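Local coordinates for protein putative polyketide cyclase (Acidithiobacillus ferrooxidans, PDB 3F9S) that is of unconfirmed function but is probably a polyketide cyclase with a SnoaL-like, NTF2-type fold, at residues A[25-28]-A[29-32]; A[57-60]-A[61-65]. All blocks are in the same frame, centred on the assembly; numbering follows the deposited sequence.

Interaction 1. Residues A[25-28]-A[29-32]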
ATOM      1  N   ILE A  25      20.916 -12.129  -1.433  1.00 26.87           N
ATOM      2  CA  ILE A  25      19.988 -12.649  -2.444  1.00 28.80           C
ATOM      3  C   ILE A  25      19.724 -14.140  -2.240  1.00 28.14           C
ATOM      4  O   ILE A  25      18.582 -14.581  -2.297  1.00 26.35           O
ATOM      5  CB  ILE A  25      20.497 -12.449  -3.898  1.00 30.12           C
ATOM      6  CG1 ILE A  25      20.884 -10.999  -4.207  1.00 34.83           C
ATOM      7  CG2 ILE A  25      19.429 -12.886  -4.891  1.00 32.69           C
ATOM      8  CD1 ILE A  25      19.821  -9.999  -3.950  1.00 35.94           C
ATOM      9  N   GLU A  26      20.791 -14.885  -1.980  1.00 28.33           N
ATOM     10  CA  GLU A  26      20.720 -16.337  -1.790  1.00 28.20           C
ATOM     11  C   GLU A  26      19.949 -16.763  -0.540  1.00 27.95           C
ATOM     12  O   GLU A  26      19.430 -17.875  -0.507  1.00 28.85           O
ATOM     13  CB  GLU A  26      22.119 -16.961  -1.867  1.00 29.23           C
ATOM     14  CG  GLU A  26      22.855 -16.664  -3.203  1.00 31.33           C
ATOM     15  CD  GLU A  26      22.025 -17.037  -4.439  1.00 37.74           C
ATOM     16  OE1 GLU A  26      21.542 -18.184  -4.468  1.00 34.92           O
ATOM     17  OE2 GLU A  26      21.837 -16.195  -5.359  1.00 40.60           O
ATOM     18  N   ALA A  27      19.815 -15.876   0.450  1.00 26.10           N
ATOM     19  CA  ALA A  27      18.966 -16.135   1.619  1.00 25.70           C
ATOM     20  C   ALA A  27      17.505 -16.341   1.226  1.00 25.74           C
ATOM     21  O   ALA A  27      16.746 -16.906   2.011  1.00 25.58           O
ATOM     22  CB  ALA A  27      19.076 -15.028   2.652  1.00 26.44           C
ATOM     23  N   SER A  28      17.103 -15.873   0.038  1.00 24.78           N
ATOM     24  CA  SER A  28      15.776 -16.168  -0.530  1.00 24.53           C
ATOM     25  C   SER A  28      15.443 -17.652  -0.497  1.00 25.63           C
ATOM     26  O   SER A  28      14.293 -18.016  -0.339  1.00 25.04           O
ATOM     27  CB  SER A  28      15.693 -15.703  -1.978  1.00 26.08           C
ATOM     28  OG  SER A  28      15.973 -14.316  -2.058  1.00 25.88           O
ATOM     29  N   ASP A  29      16.454 -18.504  -0.666  1.00 24.94           N
ATOM     30  CA  ASP A  29      16.279 -19.951  -0.563  1.00 26.39           C
ATOM     31  C   ASP A  29      15.618 -20.413   0.736  1.00 27.66           C
ATOM     32  O   ASP A  29      14.959 -21.434   0.732  1.00 28.59           O
ATOM     33  CB  ASP A  29      17.609 -20.681  -0.700  1.00 27.45           C
ATOM     34  CG  ASP A  29      18.227 -20.550  -2.078  1.00 27.77           C
ATOM     35  OD1 ASP A  29      17.595 -20.013  -3.004  1.00 35.60           O
ATOM     36  OD2 ASP A  29      19.383 -20.990  -2.221  1.00 32.70           O
ATOM     37  N   LYS A  30      15.838 -19.696   1.831  1.00 27.82           N
ATOM     38  CA  LYS A  30      15.270 -20.037   3.128  1.00 28.96           C
ATOM     39  C   LYS A  30      13.831 -19.586   3.290  1.00 27.14           C
ATOM     40  O   LYS A  30      13.129 -20.110   4.152  1.00 28.11           O
ATOM     41  CB  LYS A  30      16.058 -19.365   4.248  1.00 29.05           C
ATOM     42  CG  LYS A  30      17.526 -19.700   4.301  1.00 34.11           C
ATOM     43  CD  LYS A  30      18.213 -19.061   5.509  1.00 32.64           C
ATOM     44  CE  LYS A  30      18.326 -17.547   5.389  1.00 36.84           C
ATOM     45  NZ  LYS A  30      19.123 -16.955   6.501  1.00 38.59           N
ATOM     46  N   TYR A  31      13.402 -18.607   2.492  1.00 24.39           N
ATOM     47  CA  TYR A  31      12.105 -17.956   2.687  1.00 24.76           C
ATOM     48  C   TYR A  31      11.057 -18.102   1.611  1.00 23.76           C
ATOM     49  O   TYR A  31       9.886 -17.903   1.897  1.00 24.99           O
ATOM     50  CB  TYR A  31      12.357 -16.454   2.786  1.00 23.52           C
ATOM     51  CG  TYR A  31      13.297 -16.079   3.881  1.00 24.33           C
ATOM     52  CD1 TYR A  31      12.933 -16.270   5.204  1.00 26.71           C
ATOM     53  CD2 TYR A  31      14.561 -15.551   3.600  1.00 25.23           C
ATOM     54  CE1 TYR A  31      13.791 -15.928   6.233  1.00 27.77           C
ATOM     55  CE2 TYR A  31      15.436 -15.206   4.625  1.00 26.82           C
ATOM     56  CZ  TYR A  31      15.020 -15.377   5.944  1.00 26.93           C
ATOM     57  OH  TYR A  31      15.831 -15.045   6.990  1.00 28.65           O
ATOM     58  N   ILE A  32      11.478 -18.344   0.375  1.00 23.21           N
ATOM     59  CA  ILE A  32      10.556 -18.366  -0.740  1.00 23.48           C
ATOM     60  C   ILE A  32      10.076 -19.764  -1.020  1.00 23.63           C
ATOM     61  O   ILE A  32      10.846 -20.704  -1.039  1.00 23.48           O
ATOM     62  CB  ILE A  32      11.160 -17.706  -1.986  1.00 23.85           C
ATOM     63  CG1 ILE A  32      11.669 -16.302  -1.643  1.00 24.87           C
ATOM     64  CG2 ILE A  32      10.134 -17.601  -3.103  1.00 24.97           C
ATOM     65  CD1 ILE A  32      10.664 -15.365  -0.952  1.00 23.15           C
TER
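Asp29 N donates to Glu26 O and Lys30 N to Ala27 O (2.9 Å), both i to i+3 bonds of 3-10 type, while Ser28 O receives both Tyr31 N and, at 2.9 Å, Ile32 N. Ser28 O thus accepts two backbone N-H groups just before the chain runs into strand 32-33. Among the side chains, Ser28 is turned back on the chain: with OG beside its own backbone N (chi1 -57°), the hydroxyl donates in the carbonyl plane to Ile25 O, OG to O 2.6 Å, an oxygen that also accepts Ser28 N. Glu26 and Asp29 run side by side with carboxylate planes 84° apart, and Glu26 OE1 lies 4.2 Å from Asp29 OD2; the shared counter-charge of Lys57 probably makes this pairing of like charges tolerable. On another flank, Lys30 CE rests on Ala27 CB at 3.8 Å, its ammonium going on to Glu18. Ala27 CB also meets Tyr31 CE2 at 4.1 Å, while Lys30 CB sits over the centre of one face of the Tyr31 ring. Tyr31 OH bonds to Gln14 and Glu18 of helix 8-21, and Phe15 of that helix meets its ring edge-to-face. Ser28 touches Tyr56 and Asp29 touches Val53 of helix 53-66, so the turn contacts both helices, and backbone hydrogen bonding between Tyr31 and Leu123 ties it to strand 122-130.

Interaction 2. Residues A[57-60]-A[61-65]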
ATOM      1  N   LYS A  57      14.891 -14.544  -7.139  1.00 24.07           N
ATOM      2  CA  LYS A  57      16.218 -13.988  -6.875  1.00 23.95           C
ATOM      3  C   LYS A  57      16.632 -13.020  -7.971  1.00 24.52           C
ATOM      4  O   LYS A  57      17.234 -12.006  -7.672  1.00 24.13           O
ATOM      5  CB  LYS A  57      17.248 -15.088  -6.662  1.00 24.12           C
ATOM      6  CG  LYS A  57      17.064 -15.766  -5.337  1.00 25.08           C
ATOM      7  CD  LYS A  57      18.167 -16.738  -4.988  1.00 26.81           C
ATOM      8  CE  LYS A  57      18.091 -18.032  -5.685  1.00 33.17           C
ATOM      9  NZ  LYS A  57      19.058 -19.006  -5.048  1.00 28.75           N
ATOM     10  N   GLU A  58      16.275 -13.308  -9.224  1.00 24.88           N
ATOM     11  CA  GLU A  58      16.577 -12.387 -10.319  1.00 23.62           C
ATOM     12  C   GLU A  58      15.860 -11.070 -10.115  1.00 22.40           C
ATOM     13  O   GLU A  58      16.453 -10.015 -10.307  1.00 24.19           O
ATOM     14  CB  GLU A  58      16.243 -12.974 -11.694  1.00 25.10           C
ATOM     15  CG  GLU A  58      17.101 -14.159 -12.070  1.00 26.95           C
ATOM     16  CD  GLU A  58      18.585 -13.885 -12.103  1.00 29.85           C
ATOM     17  OE1 GLU A  58      18.999 -12.752 -12.426  1.00 33.51           O
ATOM     18  OE2 GLU A  58      19.340 -14.840 -11.845  1.00 29.38           O
ATOM     19  N   ARG A  59      14.615 -11.126  -9.658  1.00 21.62           N
ATOM     20  CA  ARG A  59      13.877  -9.909  -9.395  1.00 22.29           C
ATOM     21  C   ARG A  59      14.533  -9.133  -8.263  1.00 23.20           C
ATOM     22  O   ARG A  59      14.654  -7.915  -8.351  1.00 23.88           O
ATOM     23  CB  ARG A  59      12.427 -10.219  -9.120  1.00 22.97           C
ATOM     24  CG  ARG A  59      11.632  -9.069  -8.586  1.00 21.25           C
ATOM     25  CD  ARG A  59      10.218  -9.472  -8.516  1.00 24.65           C
ATOM     26  NE  ARG A  59       9.420  -8.389  -7.954  1.00 27.55           N
ATOM     27  CZ  ARG A  59       9.357  -8.091  -6.662  1.00 30.21           C
ATOM     28  NH1 ARG A  59      10.017  -8.780  -5.745  1.00 27.89           N
ATOM     29  NH2 ARG A  59       8.590  -7.084  -6.270  1.00 30.11           N
ATOM     30  N   VAL A  60      14.960  -9.830  -7.216  1.00 23.59           N
ATOM     31  CA  VAL A  60      15.662  -9.149  -6.121  1.00 24.67           C
ATOM     32  C   VAL A  60      16.898  -8.450  -6.659  1.00 24.91           C
ATOM     33  O   VAL A  60      17.122  -7.278  -6.358  1.00 26.36           O
ATOM     34  CB  VAL A  60      16.088 -10.074  -4.988  1.00 25.07           C
ATOM     35  CG1 VAL A  60      16.709  -9.216  -3.845  1.00 25.54           C
ATOM     36  CG2 VAL A  60      14.906 -10.859  -4.464  1.00 23.83           C
ATOM     37  N   LYS A  61      17.660  -9.148  -7.492  1.00 23.48           N
ATOM     38  CA  LYS A  61      18.881  -8.580  -8.059  1.00 24.07           C
ATOM     39  C   LYS A  61      18.598  -7.292  -8.830  1.00 24.02           C
ATOM     40  O   LYS A  61      19.346  -6.327  -8.697  1.00 24.57           O
ATOM     41  CB  LYS A  61      19.607  -9.572  -8.957  1.00 24.17           C
ATOM     42  CG  LYS A  61      20.179 -10.798  -8.244  1.00 26.81           C
ATOM     43  CD  LYS A  61      20.757 -11.759  -9.288  1.00 26.60           C
ATOM     44  CE  LYS A  61      20.894 -13.171  -8.768  1.00 32.93           C
ATOM     45  NZ  LYS A  61      21.417 -14.071  -9.850  1.00 28.43           N
ATOM     46  N   THR A  62      17.521  -7.285  -9.616  1.00 23.26           N
ATOM     47  CA  THR A  62      17.158  -6.103 -10.408  1.00 24.85           C
ATOM     48  C   THR A  62      16.738  -4.940  -9.531  1.00 27.05           C
ATOM     49  O   THR A  62      17.233  -3.833  -9.695  1.00 28.61           O
ATOM     50  CB  THR A  62      16.041  -6.429 -11.391  1.00 24.22           C
ATOM     51  OG1 THR A  62      16.628  -7.216 -12.411  1.00 26.13           O
ATOM     52  CG2 THR A  62      15.471  -5.192 -12.059  1.00 28.70           C
ATOM     53  N   LEU A  63      15.833  -5.215  -8.606  1.00 27.99           N
ATOM     54  CA  LEU A  63      15.348  -4.183  -7.702  1.00 30.96           C
ATOM     55  C   LEU A  63      16.448  -3.687  -6.771  1.00 31.37           C
ATOM     56  O   LEU A  63      16.561  -2.483  -6.532  1.00 34.40           O
ATOM     57  CB  LEU A  63      14.144  -4.682  -6.918  1.00 30.74           C
ATOM     58  CG  LEU A  63      12.795  -4.729  -7.635  1.00 32.99           C
ATOM     59  CD1 LEU A  63      12.802  -5.374  -9.002  1.00 39.67           C
ATOM     60  CD2 LEU A  63      11.791  -5.438  -6.724  1.00 34.43           C
ATOM     61  N   ARG A  64      17.277  -4.591  -6.259  1.00 31.90           N
ATOM     62  CA  ARG A  64      18.379  -4.187  -5.372  1.00 32.59           C
ATOM     63  C   ARG A  64      19.388  -3.332  -6.132  1.00 31.11           C
ATOM     64  O   ARG A  64      19.839  -2.330  -5.604  1.00 30.82           O
ATOM     65  CB  ARG A  64      19.062  -5.380  -4.686  1.00 34.35           C
ATOM     66  CG  ARG A  64      18.241  -6.004  -3.515  1.00 36.41           C
ATOM     67  CD  ARG A  64      18.420  -5.252  -2.197  1.00 39.88           C
ATOM     68  NE  ARG A  64      19.841  -5.216  -1.844  1.00 41.62           N
ATOM     69  CZ  ARG A  64      20.416  -4.459  -0.915  1.00 41.70           C
ATOM     70  NH1 ARG A  64      19.725  -3.601  -0.183  1.00 38.46           N
ATOM     71  NH2 ARG A  64      21.733  -4.551  -0.724  1.00 46.21           N
ATOM     72  N   ALA A  65      19.709  -3.702  -7.373  1.00 28.02           N
ATOM     73  CA  ALA A  65      20.656  -2.952  -8.192  1.00 26.22           C
ATOM     74  C   ALA A  65      20.287  -1.485  -8.417  1.00 25.62           C
ATOM     75  O   ALA A  65      21.170  -0.652  -8.533  1.00 24.60           O
ATOM     76  CB  ALA A  65      20.865  -3.637  -9.540  1.00 25.87           C
TER
HETATM   77  O   HOH W   1      21.541 -11.953 -12.624  1.00 28.56           O
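Lys61 N to Lys57 O and Arg64 N to Val60 O, the latter at 2.7 Å, are among the i to i+4 bonds of helix 53-66 in the NTF2-like fold. Leu63 N to Arg59 O is nearly straight (N-H...O 176°). The charged contact is an i to i+3 salt bridge on an exposed flank: Glu58 bends at chi2 (-59°), bringing OE2 within 3.0 Å of Lys61 NZ, which approaches from above the carboxylate plane. A water donates to Glu58 OE1 and only weakly accepts from the same ammonium. Arg59 extends fully from CG to NE, and its NH2 forms salt bridges with Asp41 and Asp44, while NH1 bonds a glycerol probably left from crystallisation. Apolar contacts occupy other sides of the helix. Val60 and Arg64 lie alongside each other, CG1 to CG 3.6 Å, with Val60 facing Val19 and Trp20 of helix 8-21. Replacing Arg59 with an alanine would probably leave the two aspartates without this counter-charge and strip Leu63 of the flat group against which it rests. That fit is direct: Leu63 CD2 lies over the centre of one guanidinium face, 3.6 Å from Arg59 CZ.

Interaction 1 comes first along the chain, in the turn that follows helix 8-21, and interaction 2 lies later, midway along helix 53-66; their centres are 12 Å apart. Both belong to the helical layer of one NTF2-like domain, and they touch directly. Lys57 of helix 53-66 reaches across to interaction 1, its NZ 2.7 Å from Glu26 OE1 and 2.7 Å from Asp29 OD1. Beside this ionic link, Ile25 CD1 packs against Val60 CG1. Residues 25-32 and 57-65 also share helix 8-21 as a neighbour, both touching Val19. Polar and apolar contacts thus join two sequence-separated elements, which probably helps fix the turn relative to the helix.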